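Local coordinates for protein H127A/Y244A mutant of alginate lyase AlyC3 in complex with dimannuronate (Psychromonas sp., PDB 7C8F) that is a PL7-family alginate lyase that cleaves alginate, here a double alanine mutant with dimannuronate bound, at residues Gln117-Asn127 and His140-Glu149. Sequence-based numbering, arbitrary orientation. Where two conformers were deposited one is given.
Sequences QNEITFLQVAN and HPLLRVVWKE. With BEM (beta-D-mannopyranuronic acid), chain D; BEM (beta-D-mannopyranuronic acid), chain C.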
ATOM      1  N   GLN B 117       0.413  16.762  24.487  1.00 24.86           N
ATOM      2  CA  GLN B 117       1.515  16.521  23.565  1.00 22.50           C
ATOM      3  C   GLN B 117       2.648  17.529  23.747  1.00 19.97           C
ATOM      4  O   GLN B 117       3.805  17.145  23.957  1.00 19.24           O
ATOM      5  CB  GLN B 117       0.974  16.577  22.133  1.00 23.68           C
ATOM      6  CG  GLN B 117       1.903  16.008  21.100  1.00 29.86           C
ATOM      7  CD  GLN B 117       1.200  15.768  19.788  1.00 25.72           C
ATOM      8  OE1 GLN B 117      -0.011  15.962  19.673  1.00 29.72           O
ATOM      9  NE2 GLN B 117       1.956  15.347  18.784  1.00 26.74           N
ATOM     10  N   ASN B 118       2.344  18.825  23.680  1.00 20.10           N
ATOM     11  CA  ASN B 118       3.337  19.877  23.891  1.00 18.75           C
ATOM     12  C   ASN B 118       4.585  19.656  23.032  1.00 19.21           C
ATOM     13  O   ASN B 118       5.704  19.497  23.524  1.00 18.62           O
ATOM     14  CB  ASN B 118       3.661  20.059  25.380  1.00 19.88           C
ATOM     15  CG  ASN B 118       2.657  20.963  26.072  1.00 28.06           C
ATOM     16  OD1 ASN B 118       1.746  21.488  25.431  1.00 23.68           O
ATOM     17  ND2 ASN B 118       2.814  21.148  27.373  1.00 26.91           N
ATOM     18  N   GLU B 119       4.360  19.672  21.709  1.00 18.18           N
ATOM     19  CA  GLU B 119       5.409  19.532  20.704  1.00 19.05           C
ATOM     20  C   GLU B 119       5.297  20.659  19.686  1.00 17.23           C
ATOM     21  O   GLU B 119       4.207  21.186  19.435  1.00 17.20           O
ATOM     22  CB  GLU B 119       5.295  18.178  19.950  1.00 15.56           C
ATOM     23  CG  GLU B 119       5.568  16.975  20.846  1.00 16.38           C
ATOM     24  CD  GLU B 119       5.149  15.654  20.254  1.00 19.00           C
ATOM     25  OE1 GLU B 119       4.769  15.599  19.060  1.00 19.71           O
ATOM     26  OE2 GLU B 119       5.197  14.652  20.997  1.00 21.70           O
ATOM     27  N   ILE B 120       6.440  21.036  19.110  1.00 15.09           N
ATOM     28  CA  ILE B 120       6.506  21.845  17.893  1.00 15.80           C
ATOM     29  C   ILE B 120       7.187  20.989  16.838  1.00 15.40           C
ATOM     30  O   ILE B 120       8.331  20.564  17.032  1.00 15.55           O
ATOM     31  CB  ILE B 120       7.294  23.152  18.104  1.00 18.22           C
ATOM     32  CG1 ILE B 120       6.565  24.065  19.092  1.00 19.52           C
ATOM     33  CG2 ILE B 120       7.506  23.869  16.738  1.00 17.66           C
ATOM     34  CD1 ILE B 120       7.471  25.116  19.743  1.00 20.20           C
ATOM     35  N   THR B 121       6.500  20.746  15.720  1.00 13.88           N
ATOM     36  CA  THR B 121       7.061  19.974  14.619  1.00 14.29           C
ATOM     37  C   THR B 121       7.643  20.945  13.615  1.00 15.25           C
ATOM     38  O   THR B 121       6.949  21.866  13.188  1.00 16.06           O
ATOM     39  CB  THR B 121       5.968  19.147  13.946  1.00 14.92           C
ATOM     40  OG1 THR B 121       5.422  18.236  14.907  1.00 15.03           O
ATOM     41  CG2 THR B 121       6.515  18.375  12.729  1.00 14.64           C
ATOM     42  N   PHE B 122       8.912  20.758  13.251  1.00 12.19           N
ATOM     43  CA  PHE B 122       9.567  21.688  12.338  1.00 12.78           C
ATOM     44  C   PHE B 122      10.181  21.050  11.095  1.00 12.92           C
ATOM     45  O   PHE B 122      10.545  21.784  10.168  1.00 13.74           O
ATOM     46  CB  PHE B 122      10.578  22.592  13.082  1.00 15.09           C
ATOM     47  CG  PHE B 122      11.674  21.842  13.776  1.00 12.72           C
ATOM     48  CD1 PHE B 122      11.513  21.392  15.084  1.00 15.57           C
ATOM     49  CD2 PHE B 122      12.862  21.592  13.124  1.00 13.32           C
ATOM     50  CE1 PHE B 122      12.527  20.683  15.729  1.00 14.13           C
ATOM     51  CE2 PHE B 122      13.885  20.900  13.754  1.00 14.17           C
ATOM     52  CZ  PHE B 122      13.717  20.438  15.069  1.00 14.96           C
ATOM     53  N   LEU B 123      10.283  19.724  11.029  1.00 12.44           N
ATOM     54  CA  LEU B 123      10.624  19.027   9.794  1.00 11.25           C
ATOM     55  C   LEU B 123       9.736  17.806   9.703  1.00 12.21           C
ATOM     56  O   LEU B 123       9.449  17.175  10.726  1.00 12.61           O
ATOM     57  CB  LEU B 123      12.084  18.569   9.767  1.00 14.05           C
ATOM     58  CG  LEU B 123      13.131  19.669   9.978  1.00 13.97           C
ATOM     59  CD1 LEU B 123      14.486  19.072  10.307  1.00 16.25           C
ATOM     60  CD2 LEU B 123      13.239  20.554   8.736  1.00 15.91           C
ATOM     61  N   GLN B 124       9.310  17.450   8.490  1.00 13.50           N
ATOM     62  CA  GLN B 124       8.395  16.331   8.335  0.54 12.64           C
ATOM     63  C   GLN B 124       8.652  15.624   7.010  1.00 13.47           C
ATOM     64  O   GLN B 124       9.002  16.254   6.011  1.00 14.10           O
ATOM     65  CB  GLN B 124       6.943  16.826   8.438  0.54 15.54           C
ATOM     66  CG  GLN B 124       5.861  15.760   8.467  0.54 19.38           C
ATOM     67  CD  GLN B 124       4.559  16.278   9.071  0.54 16.68           C
ATOM     68  OE1 GLN B 124       4.551  16.826  10.175  0.54 22.42           O
ATOM     69  NE2 GLN B 124       3.459  16.105   8.352  0.54 19.61           N
ATOM     70  N   VAL B 125       8.459  14.308   7.014  1.00 12.35           N
ATOM     71  CA  VAL B 125       8.273  13.539   5.789  1.00 11.97           C
ATOM     72  C   VAL B 125       6.852  13.011   5.861  1.00 13.67           C
ATOM     73  O   VAL B 125       6.528  12.209   6.751  1.00 13.63           O
ATOM     74  CB  VAL B 125       9.272  12.380   5.647  1.00 13.36           C
ATOM     75  CG1 VAL B 125       9.004  11.601   4.345  1.00 13.42           C
ATOM     76  CG2 VAL B 125      10.720  12.864   5.698  1.00 15.73           C
ATOM     77  N   ALA B 126       5.998  13.467   4.944  1.00 13.15           N
ATOM     78  CA  ALA B 126       4.615  13.027   4.852  1.00 13.74           C
ATOM     79  C   ALA B 126       4.476  12.055   3.691  1.00 12.61           C
ATOM     80  O   ALA B 126       5.382  11.901   2.873  1.00 14.60           O
ATOM     81  CB  ALA B 126       3.709  14.233   4.589  1.00 16.54           C
ATOM     82  N   ASN B 127       3.336  11.372   3.622  1.00 15.09           N
ATOM     83  CA  ASN B 127       2.983  10.662   2.399  1.00 13.65           C
ATOM     84  C   ASN B 127       1.846  11.383   1.704  1.00 13.41           C
ATOM     85  O   ASN B 127       0.942  11.926   2.351  1.00 14.23           O
ATOM     86  CB  ASN B 127       2.627   9.178   2.623  1.00 14.36           C
ATOM     87  CG  ASN B 127       1.274   8.984   3.282  1.00 14.32           C
ATOM     88  OD1 ASN B 127       0.268   8.710   2.614  1.00 15.55           O
ATOM     89  ND2 ASN B 127       1.245   9.109   4.592  1.00 15.93           N
ATOM     90  N   HIS B 140      -0.858   9.710   8.611  1.00 15.36           N
ATOM     91  CA  HIS B 140       0.212   9.710   9.592  1.00 15.63           C
ATOM     92  C   HIS B 140       1.454  10.050   8.774  1.00 17.56           C
ATOM     93  O   HIS B 140       1.682   9.431   7.715  1.00 20.11           O
ATOM     94  CB  HIS B 140       0.414   8.335  10.241  1.00 16.17           C
ATOM     95  CG  HIS B 140      -0.836   7.708  10.789  1.00 16.07           C
ATOM     96  ND1 HIS B 140      -1.422   8.121  11.967  1.00 17.48           N
ATOM     97  CD2 HIS B 140      -1.591   6.680  10.334  1.00 16.32           C
ATOM     98  CE1 HIS B 140      -2.493   7.381  12.209  1.00 18.02           C
ATOM     99  NE2 HIS B 140      -2.617   6.496  11.235  1.00 17.77           N
ATOM    100  N   PRO B 141       2.279  10.998   9.211  1.00 14.64           N
ATOM    101  CA  PRO B 141       3.548  11.233   8.513  1.00 15.94           C
ATOM    102  C   PRO B 141       4.539  10.128   8.817  1.00 12.90           C
ATOM    103  O   PRO B 141       4.509   9.511   9.889  1.00 14.47           O
ATOM    104  CB  PRO B 141       4.032  12.569   9.087  1.00 18.61           C
ATOM    105  CG  PRO B 141       3.415  12.643  10.421  1.00 16.80           C
ATOM    106  CD  PRO B 141       2.106  11.865  10.383  1.00 16.35           C
ATOM    107  N   LEU B 142       5.431   9.875   7.858  1.00 11.79           N
ATOM    108  CA  LEU B 142       6.530   8.956   8.120  1.00 12.77           C
ATOM    109  C   LEU B 142       7.411   9.470   9.247  1.00 11.67           C
ATOM    110  O   LEU B 142       7.821   8.697  10.120  1.00 12.13           O
ATOM    111  CB  LEU B 142       7.361   8.751   6.851  1.00 12.50           C
ATOM    112  CG  LEU B 142       8.607   7.879   7.033  1.00 12.95           C
ATOM    113  CD1 LEU B 142       8.232   6.473   7.472  1.00 14.40           C
ATOM    114  CD2 LEU B 142       9.441   7.847   5.765  1.00 15.83           C
ATOM    115  N   LEU B 143       7.707  10.769   9.251  1.00 12.09           N
ATOM    116  CA  LEU B 143       8.629  11.358  10.215  1.00 10.87           C
ATOM    117  C   LEU B 143       8.121  12.721  10.638  1.00 11.42           C
ATOM    118  O   LEU B 143       7.756  13.532   9.783  1.00 12.53           O
ATOM    119  CB  LEU B 143      10.018  11.526   9.572  1.00 12.34           C
ATOM    120  CG  LEU B 143      11.016  12.389  10.364  1.00 12.77           C
ATOM    121  CD1 LEU B 143      11.431  11.693  11.680  1.00 14.70           C
ATOM    122  CD2 LEU B 143      12.248  12.713   9.505  1.00 14.58           C
ATOM    123  N   ARG B 144       8.223  12.982  11.919  1.00 12.24           N
ATOM    124  CA  ARG B 144       8.096  14.286  12.465  1.00 12.44           C
ATOM    125  C   ARG B 144       9.374  14.548  13.316  1.00 12.30           C
ATOM    126  O   ARG B 144       9.693  13.784  14.155  1.00 13.90           O
ATOM    127  CB  ARG B 144       6.865  14.485  13.343  1.00 14.16           C
ATOM    128  CG  ARG B 144       5.548  14.416  12.630  1.00 14.62           C
ATOM    129  CD  ARG B 144       4.415  14.841  13.563  1.00 15.27           C
ATOM    130  NE  ARG B 144       4.313  14.028  14.751  1.00 16.17           N
ATOM    131  CZ  ARG B 144       4.350  14.470  15.978  1.00 16.47           C
ATOM    132  NH1 ARG B 144       4.525  15.724  16.217  1.00 17.19           N
ATOM    133  NH2 ARG B 144       4.273  13.642  16.973  1.00 17.95           N
ATOM    134  N   VAL B 145      10.061  15.638  13.048  1.00 12.07           N
ATOM    135  CA  VAL B 145      11.186  16.071  13.849  1.00 12.70           C
ATOM    136  C   VAL B 145      10.592  17.193  14.699  1.00 12.66           C
ATOM    137  O   VAL B 145      10.120  18.162  14.206  1.00 13.27           O
ATOM    138  CB  VAL B 145      12.401  16.553  13.044  1.00 14.34           C
ATOM    139  CG1 VAL B 145      13.515  16.947  14.003  1.00 15.40           C
ATOM    140  CG2 VAL B 145      12.895  15.454  12.128  1.00 16.63           C
ATOM    141  N   VAL B 146      10.655  16.995  16.004  1.00 14.25           N
ATOM    142  CA  VAL B 146      10.048  17.885  16.954  1.00 15.33           C
ATOM    143  C   VAL B 146      10.905  18.351  18.099  1.00 14.33           C
ATOM    144  O   VAL B 146      11.876  17.750  18.409  1.00 15.76           O
ATOM    145  CB  VAL B 146       8.826  17.187  17.630  1.00 15.13           C
ATOM    146  CG1 VAL B 146       7.919  16.581  16.610  1.00 16.99           C
ATOM    147  CG2 VAL B 146       9.233  16.113  18.643  1.00 15.21           C
ATOM    148  N   TRP B 147      10.466  19.437  18.716  1.00 14.33           N
ATOM    149  CA  TRP B 147      10.996  19.919  19.977  1.00 14.52           C
ATOM    150  C   TRP B 147       9.872  19.494  20.895  1.00 14.96           C
ATOM    151  O   TRP B 147       8.755  19.730  20.618  1.00 15.46           O
ATOM    152  CB  TRP B 147      11.199  21.417  20.048  1.00 14.86           C
ATOM    153  CG  TRP B 147      11.694  21.880  21.392  1.00 15.60           C
ATOM    154  CD1 TRP B 147      12.969  22.085  21.728  1.00 18.69           C
ATOM    155  CD2 TRP B 147      10.917  22.185  22.544  1.00 15.42           C
ATOM    156  NE1 TRP B 147      13.058  22.490  23.016  1.00 18.80           N
ATOM    157  CE2 TRP B 147      11.810  22.550  23.547  1.00 17.95           C
ATOM    158  CE3 TRP B 147       9.569  22.176  22.828  1.00 18.83           C
ATOM    159  CZ2 TRP B 147      11.397  22.924  24.789  1.00 18.30           C
ATOM    160  CZ3 TRP B 147       9.174  22.554  24.069  1.00 22.51           C
ATOM    161  CH2 TRP B 147      10.093  22.919  25.029  1.00 18.42           C
ATOM    162  N   LYS B 148      10.194  18.808  21.981  1.00 16.11           N
ATOM    163  CA  LYS B 148       9.174  18.289  22.888  1.00 17.66           C
ATOM    164  C   LYS B 148       9.441  18.782  24.301  1.00 18.88           C
ATOM    165  O   LYS B 148      10.562  18.663  24.800  1.00 17.95           O
ATOM    166  CB  LYS B 148       9.113  16.758  22.857  1.00 16.83           C
ATOM    167  CG  LYS B 148       7.966  16.172  23.674  1.00 17.81           C
ATOM    168  CD  LYS B 148       7.743  14.705  23.349  1.00 21.27           C
ATOM    169  CE  LYS B 148       6.611  14.100  24.178  1.00 22.52           C
ATOM    170  NZ  LYS B 148       5.275  14.658  23.824  1.00 22.79           N
ATOM    171  N   GLU B 149       8.399  19.288  24.955  1.00 17.58           N
ATOM    172  CA  GLU B 149       8.596  19.884  26.273  1.00 17.24           C
ATOM    173  C   GLU B 149       9.051  18.841  27.294  1.00 19.15           C
ATOM    174  O   GLU B 149      10.026  19.063  28.024  1.00 20.27           O
ATOM    175  CB  GLU B 149       7.318  20.583  26.738  1.00 18.72           C
ATOM    176  CG  GLU B 149       7.485  21.238  28.105  1.00 22.16           C
ATOM    177  CD  GLU B 149       6.183  21.777  28.665  1.00 65.15           C
ATOM    178  OE1 GLU B 149       6.118  22.989  28.950  1.00 47.97           O
ATOM    179  OE2 GLU B 149       5.227  20.987  28.821  1.00 53.06           O
TER
HETATM  180  C1  BEM D   2      -0.726  14.447  12.921  1.00 65.95           C
HETATM  181  C2  BEM D   2      -0.643  14.962  14.355  1.00 63.43           C
HETATM  182  O2  BEM D   2      -1.789  14.554  15.085  1.00 84.87           O
HETATM  183  C3  BEM D   2       0.553  14.337  15.033  1.00 52.56           C
HETATM  184  O3  BEM D   2       0.551  14.621  16.392  1.00 34.39           O
HETATM  185  C4  BEM D   2       0.319  12.868  15.034  1.00 53.60           C
HETATM  186  O4  BEM D   2       1.206  12.200  15.881  1.00 85.04           O
HETATM  187  C5  BEM D   2       0.376  12.421  13.618  1.00 47.65           C
HETATM  188  O5  BEM D   2      -0.703  13.048  12.976  1.00 39.25           O
HETATM  189  C6  BEM D   2       0.232  10.955  13.554  1.00 21.65           C
HETATM  190  O6B BEM D   2      -0.859  10.475  13.355  1.00 25.04           O
HETATM  191  O6A BEM D   2       1.262  10.350  13.492  1.00 20.00           O
HETATM  192  C1  BEM C   1      -2.797  15.994   8.524  1.00 66.32           C
HETATM  193  C2  BEM C   1      -3.233  14.579   8.855  1.00 61.16           C
HETATM  194  O2  BEM C   1      -2.423  13.647   8.162  1.00 66.96           O
HETATM  195  C3  BEM C   1      -3.169  14.353  10.344  1.00 61.22           C
HETATM  196  O3  BEM C   1      -3.434  13.019  10.645  1.00 30.16           O
HETATM  197  C4  BEM C   1      -1.822  14.767  10.918  1.00 85.78           C
HETATM  198  O4  BEM C   1      -1.955  14.836  12.334  1.00 35.99           O
HETATM  199  C5  BEM C   1      -1.438  16.141  10.423  1.00 77.57           C
HETATM  200  O5  BEM C   1      -1.523  16.269   9.024  1.00 52.11           O
HETATM  201  C6  BEM C   1      -0.024  16.329  10.802  1.00 69.73           C
HETATM  202  O6B BEM C   1       0.841  16.114   9.954  1.00 87.93           O
HETATM  203  O6A BEM C   1       0.222  16.860  11.872  1.00 69.20           O
HETATM  204  O1  BEM C   1      -2.689  16.181   7.125  1.00 61.65           O
HETATM  205  O   HOH W   1       1.516  12.050   5.941  1.00 19.21           O
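Gln117 gives its backbone O to Lys148 NZ (2.9 Å), which meets it on a lone pair in the carbonyl plane, while its amide NE2 reaches O3 of the chain D mannuronate (2.9 Å) in a nearly straight bond. The same NE2 also donates to Glu119 OE1 from above the carboxylate plane. Asn118 ND2 hydrogen-bonds Glu149 OE2 (2.8 Å), again from above the carboxylate plane, the two flat groups turned steeply against each other; Asn118 OD1 is hydrogen-bonded to Ser113. Glu119 splits its charge: OE2 takes Lys148 NZ (2.8 Å) on its anti side, and OE1 takes both NH1 and NH2 of Arg144, each at 2.9 Å. Carboxylate and guanidinium are nearly coplanar (17°), and Thr121 OG1, itself bonded to Gln245, meets NH1 at the guanidinium edge (3.0 Å). This end-on grip, with Thr121 in the same plane, should limit the guanidinium's rotation and leaves one face over O3 of the chain D sugar; with an alanine at Arg144, Glu119 OE1 would probably lose two of its three donors here and the sugar the flat surface it lies over. Ile120 and Trp147 exchange two backbone bonds. A classic beta bulge then sets Phe122 and Leu123 opposite Val145: Phe122 N donates to Val145 O, and Val145 N to Leu123 O. Phe122 CG lies between backbone N and carbonyl carbon (chi1 60°), bringing one ring face over Val145 O. Beyond, Gln124 NE2, in the conformer given, donates to O6B of the chain C mannuronate. His140 ND1 donates to O6B of the chain D sugar (2.8 Å), and Pro141 CD lies beside its O6A. Val125 packs against Leu142 and Leu143. In the PL7 beta-jelly-roll, strands 235-240 and 242-245 flank 119-127, 157-163 flanks 143-148, and 203-210 of the second sheet packs against Leu123, Val125 and Leu143.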